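Local structure of eukaryotic initiation factor 4F subunit p150 (Saccharomyces cerevisiae, 2VSO) at residues C[172-177]-C[214-219]; C[178-183]-C[192-197]. The protein helps to assemble the translation apparatus at the mRNA cap as part of eIF4F, and stimulates translation by bringing the mRNA ends together through its interaction with PAB1. One frame throughout, in Å; residues are numbered along the deposited sequence.

Overall arrangement
Both contacts lie within the MIF4G domain, the eIF4A-binding middle part of the protein, which is built of helices without strands. Helix 163-185 takes part in both: residues 172-177 meet helix 211-228 in interaction 1, and the next turns, 178-183, meet helix 191-206 in interaction 2. Along the chain, interaction 2 is nested inside the loop that interaction 1 closes. The centres of the two contacts are about 10 Å apart, and they touch where Val177 CG1 packs on Cys197 SG at 3.6 Å. Three consecutive helices are thus joined through one buried region near the middle of the chain, with helix 163-185 packing against both of its successors.

Interaction 1 (C[172-177]-C[214-219]); sequences RGLGLV and LESVVE
Leu174 and Val177 of helix 163-185 both turn toward Ser216 of helix 211-228, and these three side chains make up the contact. The backbones come nearest at Leu174 and Ser216, whose CA atoms are 6.7 Å apart, and the segments bury 94 Å² between them, more than half of it on Ser216.

The van der Waals part rests on one leucine methyl. Leu174 CD2 reaches Ser216 OG at 3.7 Å and Ser216 CB at 4.1 Å, meeting the serine along its short side chain. Ser216 OG is held anti to the backbone N (chi1 172°), which places OG next to the leucine CD2 methyl. Val177 CG2 is modelled next to the same oxygen, but this methyl also clashes with Leu174 O, and its exact placement is doubtful. No hydrogen bond crosses between the segments.

Charged side chains of the segments pair elsewhere: Arg172 forms a salt bridge with Asp88, and Glu215 one with Arg265 of helix 264-278.

Neighbouring side chains also touch the site: Trp141 lies against Leu174 and Val177, while helix 191-206 adds Leu201 on Ser216. That helices 163-185 and 211-228 meet each other, with helix 191-206 touching both, is in keeping with the HEAT-repeat type of all-helical fold to which MIF4G domains belong.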
loop_
_atom_site.group_PDB
_atom_site.type_symbol
_atom_site.label_atom_id
_atom_site.label_comp_id
_atom_site.label_asym_id
_atom_site.label_seq_id
_atom_site.Cartn_x
_atom_site.Cartn_y
_atom_site.Cartn_z
ATOM N N ARG C 172 -16.052 8.051 0.404
ATOM C CA ARG C 172 -17.093 7.028 0.500
ATOM C C ARG C 172 -17.986 6.977 -0.733
ATOM O O ARG C 172 -18.374 5.905 -1.177
ATOM C CB ARG C 172 -17.934 7.224 1.763
ATOM C CG ARG C 172 -17.180 6.898 3.038
ATOM C CD ARG C 172 -18.006 7.196 4.271
ATOM N NE ARG C 172 -17.243 6.979 5.496
ATOM C CZ ARG C 172 -17.701 7.251 6.713
ATOM N NH1 ARG C 172 -18.920 7.756 6.862
ATOM N NH2 ARG C 172 -16.945 7.024 7.778
ATOM N N GLY C 173 -18.315 8.135 -1.287
ATOM C CA GLY C 173 -19.041 8.167 -2.543
ATOM C C GLY C 173 -18.280 7.442 -3.643
ATOM O O GLY C 173 -18.830 6.564 -4.305
ATOM N N LEU C 174 -17.013 7.812 -3.831
ATOM C CA LEU C 174 -16.160 7.187 -4.842
ATOM C C LEU C 174 -15.924 5.705 -4.560
ATOM O O LEU C 174 -15.800 4.915 -5.476
ATOM C CB LEU C 174 -14.830 7.945 -4.973
ATOM C CG LEU C 174 -15.086 9.294 -5.640
ATOM C CD1 LEU C 174 -13.807 10.008 -6.031
ATOM C CD2 LEU C 174 -15.984 9.061 -6.858
ATOM N N GLY C 175 -15.847 5.337 -3.288
ATOM C CA GLY C 175 -15.760 3.940 -2.927
ATOM C C GLY C 175 -17.007 3.198 -3.394
ATOM O O GLY C 175 -16.942 2.029 -3.773
ATOM N N LEU C 176 -18.144 3.885 -3.373
ATOM C CA LEU C 176 -19.392 3.285 -3.827
ATOM C C LEU C 176 -19.457 3.092 -5.339
ATOM O O LEU C 176 -19.822 2.013 -5.799
ATOM C CB LEU C 176 -20.594 4.084 -3.343
ATOM C CG LEU C 176 -21.877 3.796 -4.111
ATOM C CD1 LEU C 176 -22.601 2.566 -3.545
ATOM C CD2 LEU C 176 -22.753 5.030 -4.080
ATOM N N VAL C 177 -19.109 4.123 -6.111
ATOM C CA VAL C 177 -19.106 3.999 -7.571
ATOM C C VAL C 177 -18.255 2.805 -7.932
ATOM O O VAL C 177 -18.552 2.056 -8.867
ATOM C CB VAL C 177 -18.529 5.231 -8.290
ATOM C CG1 VAL C 177 -19.407 6.458 -8.062
ATOM C CG2 VAL C 177 -17.162 5.486 -7.806
ATOM N N LEU C 214 -10.964 11.377 -11.486
ATOM C CA LEU C 214 -10.373 10.846 -12.715
ATOM C C LEU C 214 -9.826 9.442 -12.514
ATOM O O LEU C 214 -9.987 8.571 -13.360
ATOM C CB LEU C 214 -9.231 11.750 -13.158
ATOM C CG LEU C 214 -9.618 13.099 -13.730
ATOM C CD1 LEU C 214 -8.449 14.042 -13.605
ATOM C CD2 LEU C 214 -10.061 12.919 -15.176
ATOM N N GLU C 215 -9.137 9.257 -11.400
ATOM C CA GLU C 215 -8.676 7.951 -10.967
ATOM C C GLU C 215 -9.852 6.983 -10.963
ATOM O O GLU C 215 -9.762 5.865 -11.460
ATOM C CB GLU C 215 -8.119 8.068 -9.550
ATOM C CG GLU C 215 -7.304 6.887 -9.102
ATOM C CD GLU C 215 -5.886 6.954 -9.617
ATOM O OE1 GLU C 215 -5.446 5.971 -10.252
ATOM O OE2 GLU C 215 -5.223 7.993 -9.391
ATOM N N SER C 216 -10.957 7.438 -10.382
ATOM C CA SER C 216 -12.150 6.632 -10.196
ATOM C C SER C 216 -12.747 6.184 -11.523
ATOM O O SER C 216 -13.100 5.017 -11.676
ATOM C CB SER C 216 -13.184 7.425 -9.396
ATOM O OG SER C 216 -14.434 6.757 -9.341
ATOM N N VAL C 217 -12.853 7.116 -12.473
ATOM C CA VAL C 217 -13.411 6.844 -13.794
ATOM C C VAL C 217 -12.614 5.802 -14.557
ATOM O O VAL C 217 -13.188 4.871 -15.123
ATOM C CB VAL C 217 -13.497 8.114 -14.663
ATOM C CG1 VAL C 217 -14.622 7.978 -15.655
ATOM C CG2 VAL C 217 -13.758 9.315 -13.799
ATOM N N VAL C 218 -11.292 5.973 -14.581
ATOM C CA VAL C 218 -10.396 5.033 -15.241
ATOM C C VAL C 218 -10.593 3.639 -14.680
ATOM O O VAL C 218 -10.875 2.700 -15.423
ATOM C CB VAL C 218 -8.901 5.461 -15.132
ATOM C CG1 VAL C 218 -7.994 4.327 -15.530
ATOM C CG2 VAL C 218 -8.624 6.688 -15.997
ATOM N N GLU C 219 -10.464 3.504 -13.367
ATOM C CA GLU C 219 -10.647 2.209 -12.732
ATOM C C GLU C 219 -12.003 1.589 -13.054
ATOM O O GLU C 219 -12.091 0.380 -13.272
ATOM C CB GLU C 219 -10.435 2.299 -11.230
ATOM C CG GLU C 219 -9.026 2.679 -10.831
ATOM C CD GLU C 219 -8.913 3.003 -9.350
ATOM O OE1 GLU C 219 -9.959 3.043 -8.670
ATOM O OE2 GLU C 219 -7.783 3.219 -8.865
#

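Interaction 2 (C[178-183]-C[192-197]); sequences RFIGFL and KMMFEC
Ile180 points from helix 163-185 at three residues of helix 191-206: Met193 and Met194, adjacent in sequence, and Cys197 about one turn on, which receive its two branches separately. The short segments run roughly antiparallel, with 152° between their directions and axes 10.4 Å apart at closest approach. Their CA atoms come nearest at Ile180 and Met194.

The isoleucine divides its work by torsion. With chi1 at -60°, CG2 stands anti to the backbone N and meets the methionines, while CG1 lies beside that N and faces the cysteine. Ile180 CG2 is 4.1 Å from both Met194 CE and Met194 SD, so the thioether end as a whole packs on one methyl. The same Ile180 CG2 is 4.4 Å from Met193 CG, although Met193 is poorly ordered and its outer atoms are less certain. Ile180 CG1 lies 4.3 Å from Cys197 SG.

Met194 does not leave its backbone straight toward the other helix; its chain bends at chi2 (67°) and chi3, which brings SD and CE back toward Ile180. The side chains of Ile180 and Met194 slide past each other in opposite directions. The bend also carries Met194 SD to 4.5 Å from Gly181 CA, where the neighbouring helix presents bare backbone.

Outside the pair, Cys133 of helix 122-139 and Leu189 of the connecting loop also pack on Ile180, and Leu220, Val224 and Phe228 of helix 211-228 touch Met194. All four touching residues are buried, and no hydrogen bond or salt bridge crosses between the segments. Hydrocarbon and sulfur atoms meeting at van der Waals separations imply cohesion by dispersion and the exclusion of water, dependent on shape more than on direction.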
loop_
_atom_site.group_PDB
_atom_site.type_symbol
_atom_site.label_atom_id
_atom_site.label_comp_id
_atom_site.label_asym_id
_atom_site.label_seq_id
_atom_site.Cartn_x
_atom_site.Cartn_y
_atom_site.Cartn_z
ATOM N N ARG C 178 -17.200 2.619 -7.154
ATOM C CA ARG C 178 -16.288 1.522 -7.367
ATOM C C ARG C 178 -16.980 0.207 -7.108
ATOM O O ARG C 178 -16.825 -0.750 -7.867
ATOM C CB ARG C 178 -15.088 1.663 -6.440
ATOM C CG ARG C 178 -14.322 0.390 -6.321
ATOM C CD ARG C 178 -12.929 0.598 -5.809
ATOM N NE ARG C 178 -12.158 -0.520 -6.317
ATOM C CZ ARG C 178 -10.841 -0.612 -6.290
ATOM N NH1 ARG C 178 -10.118 0.360 -5.756
ATOM N NH2 ARG C 178 -10.257 -1.685 -6.797
ATOM N N PHE C 179 -17.743 0.181 -6.022
ATOM C CA PHE C 179 -18.465 -0.998 -5.587
ATOM C C PHE C 179 -19.602 -1.345 -6.542
ATOM O O PHE C 179 -19.836 -2.516 -6.836
ATOM C CB PHE C 179 -18.984 -0.778 -4.175
ATOM C CG PHE C 179 -19.659 -1.969 -3.591
ATOM C CD1 PHE C 179 -18.999 -3.171 -3.477
ATOM C CD2 PHE C 179 -20.964 -1.881 -3.138
ATOM C CE1 PHE C 179 -19.623 -4.273 -2.926
ATOM C CE2 PHE C 179 -21.591 -2.980 -2.586
ATOM C CZ PHE C 179 -20.915 -4.177 -2.478
ATOM N N ILE C 180 -20.288 -0.319 -7.028
ATOM C CA ILE C 180 -21.256 -0.493 -8.093
ATOM C C ILE C 180 -20.619 -1.262 -9.241
ATOM O O ILE C 180 -21.232 -2.188 -9.795
ATOM C CB ILE C 180 -21.725 0.853 -8.675
ATOM C CG1 ILE C 180 -22.396 1.725 -7.616
ATOM C CG2 ILE C 180 -22.625 0.623 -9.871
ATOM C CD1 ILE C 180 -23.504 1.069 -6.883
ATOM N N GLY C 181 -19.395 -0.854 -9.606
ATOM C CA GLY C 181 -18.701 -1.393 -10.765
ATOM C C GLY C 181 -18.407 -2.874 -10.622
ATOM O O GLY C 181 -18.409 -3.617 -11.591
ATOM N N PHE C 182 -18.153 -3.297 -9.394
ATOM C CA PHE C 182 -17.944 -4.703 -9.078
ATOM C C PHE C 182 -19.229 -5.531 -8.942
ATOM O O PHE C 182 -19.207 -6.742 -9.104
ATOM C CB PHE C 182 -17.093 -4.830 -7.818
ATOM C CG PHE C 182 -15.633 -4.537 -8.043
ATOM C CD1 PHE C 182 -14.925 -3.731 -7.165
ATOM C CD2 PHE C 182 -14.968 -5.068 -9.142
ATOM C CE1 PHE C 182 -13.579 -3.462 -7.375
ATOM C CE2 PHE C 182 -13.609 -4.809 -9.361
ATOM C CZ PHE C 182 -12.914 -4.004 -8.480
ATOM N N LEU C 183 -20.345 -4.878 -8.647
ATOM C CA LEU C 183 -21.631 -5.552 -8.596
ATOM C C LEU C 183 -22.170 -5.720 -10.010
ATOM O O LEU C 183 -22.672 -6.771 -10.381
ATOM C CB LEU C 183 -22.612 -4.720 -7.771
ATOM C CG LEU C 183 -22.225 -4.446 -6.323
ATOM C CD1 LEU C 183 -23.133 -3.405 -5.714
ATOM C CD2 LEU C 183 -22.222 -5.723 -5.510
ATOM N N LYS C 192 -29.050 0.434 -15.704
ATOM C CA LYS C 192 -29.693 1.692 -15.331
ATOM C C LYS C 192 -28.944 2.378 -14.198
ATOM O O LYS C 192 -28.890 3.606 -14.138
ATOM C CB LYS C 192 -31.170 1.489 -14.965
ATOM C CG LYS C 192 -31.438 1.125 -13.506
ATOM C CD LYS C 192 -32.930 1.210 -13.177
ATOM C CE LYS C 192 -33.233 0.739 -11.755
ATOM N NZ LYS C 192 -34.683 0.864 -11.417
ATOM N N MET C 193 -28.354 1.585 -13.310
ATOM C CA MET C 193 -27.603 2.142 -12.188
ATOM C C MET C 193 -26.169 2.504 -12.598
ATOM O O MET C 193 -25.538 3.377 -11.998
ATOM C CB MET C 193 -27.609 1.179 -11.000
ATOM C CG MET C 193 -26.908 1.725 -9.766
ATOM S SD MET C 193 -27.854 2.918 -8.787
ATOM C CE MET C 193 -29.109 1.835 -8.103
ATOM N N MET C 194 -25.666 1.829 -13.629
ATOM C CA MET C 194 -24.360 2.131 -14.195
ATOM C C MET C 194 -24.428 3.413 -15.042
ATOM O O MET C 194 -23.441 4.137 -15.174
ATOM C CB MET C 194 -23.886 0.951 -15.038
ATOM C CG MET C 194 -22.399 0.896 -15.291
ATOM S SD MET C 194 -21.430 0.571 -13.818
ATOM C CE MET C 194 -21.061 2.239 -13.312
ATOM N N PHE C 195 -25.601 3.702 -15.605
ATOM C CA PHE C 195 -25.789 4.941 -16.354
ATOM C C PHE C 195 -25.804 6.095 -15.379
ATOM O O PHE C 195 -25.278 7.169 -15.657
ATOM C CB PHE C 195 -27.105 4.935 -17.147
ATOM C CG PHE C 195 -27.015 4.262 -18.488
ATOM C CD1 PHE C 195 -27.088 2.884 -18.596
ATOM C CD2 PHE C 195 -26.869 5.010 -19.646
ATOM C CE1 PHE C 195 -27.003 2.264 -19.833
ATOM C CE2 PHE C 195 -26.782 4.392 -20.890
ATOM C CZ PHE C 195 -26.852 3.021 -20.981
ATOM N N GLU C 196 -26.417 5.864 -14.227
ATOM C CA GLU C 196 -26.619 6.932 -13.273
ATOM C C GLU C 196 -25.267 7.239 -12.688
ATOM O O GLU C 196 -24.964 8.376 -12.352
ATOM C CB GLU C 196 -27.614 6.494 -12.200
ATOM C CG GLU C 196 -28.401 7.625 -11.555
ATOM C CD GLU C 196 -29.369 7.114 -10.512
ATOM O OE1 GLU C 196 -29.316 7.578 -9.352
ATOM O OE2 GLU C 196 -30.170 6.225 -10.856
ATOM N N CYS C 197 -24.444 6.204 -12.610
ATOM C CA CYS C 197 -23.078 6.313 -12.102
ATOM C C CYS C 197 -22.165 7.130 -13.016
ATOM O O CYS C 197 -21.597 8.141 -12.593
ATOM C CB CYS C 197 -22.494 4.929 -11.908
ATOM S SG CYS C 197 -21.451 4.821 -10.506
#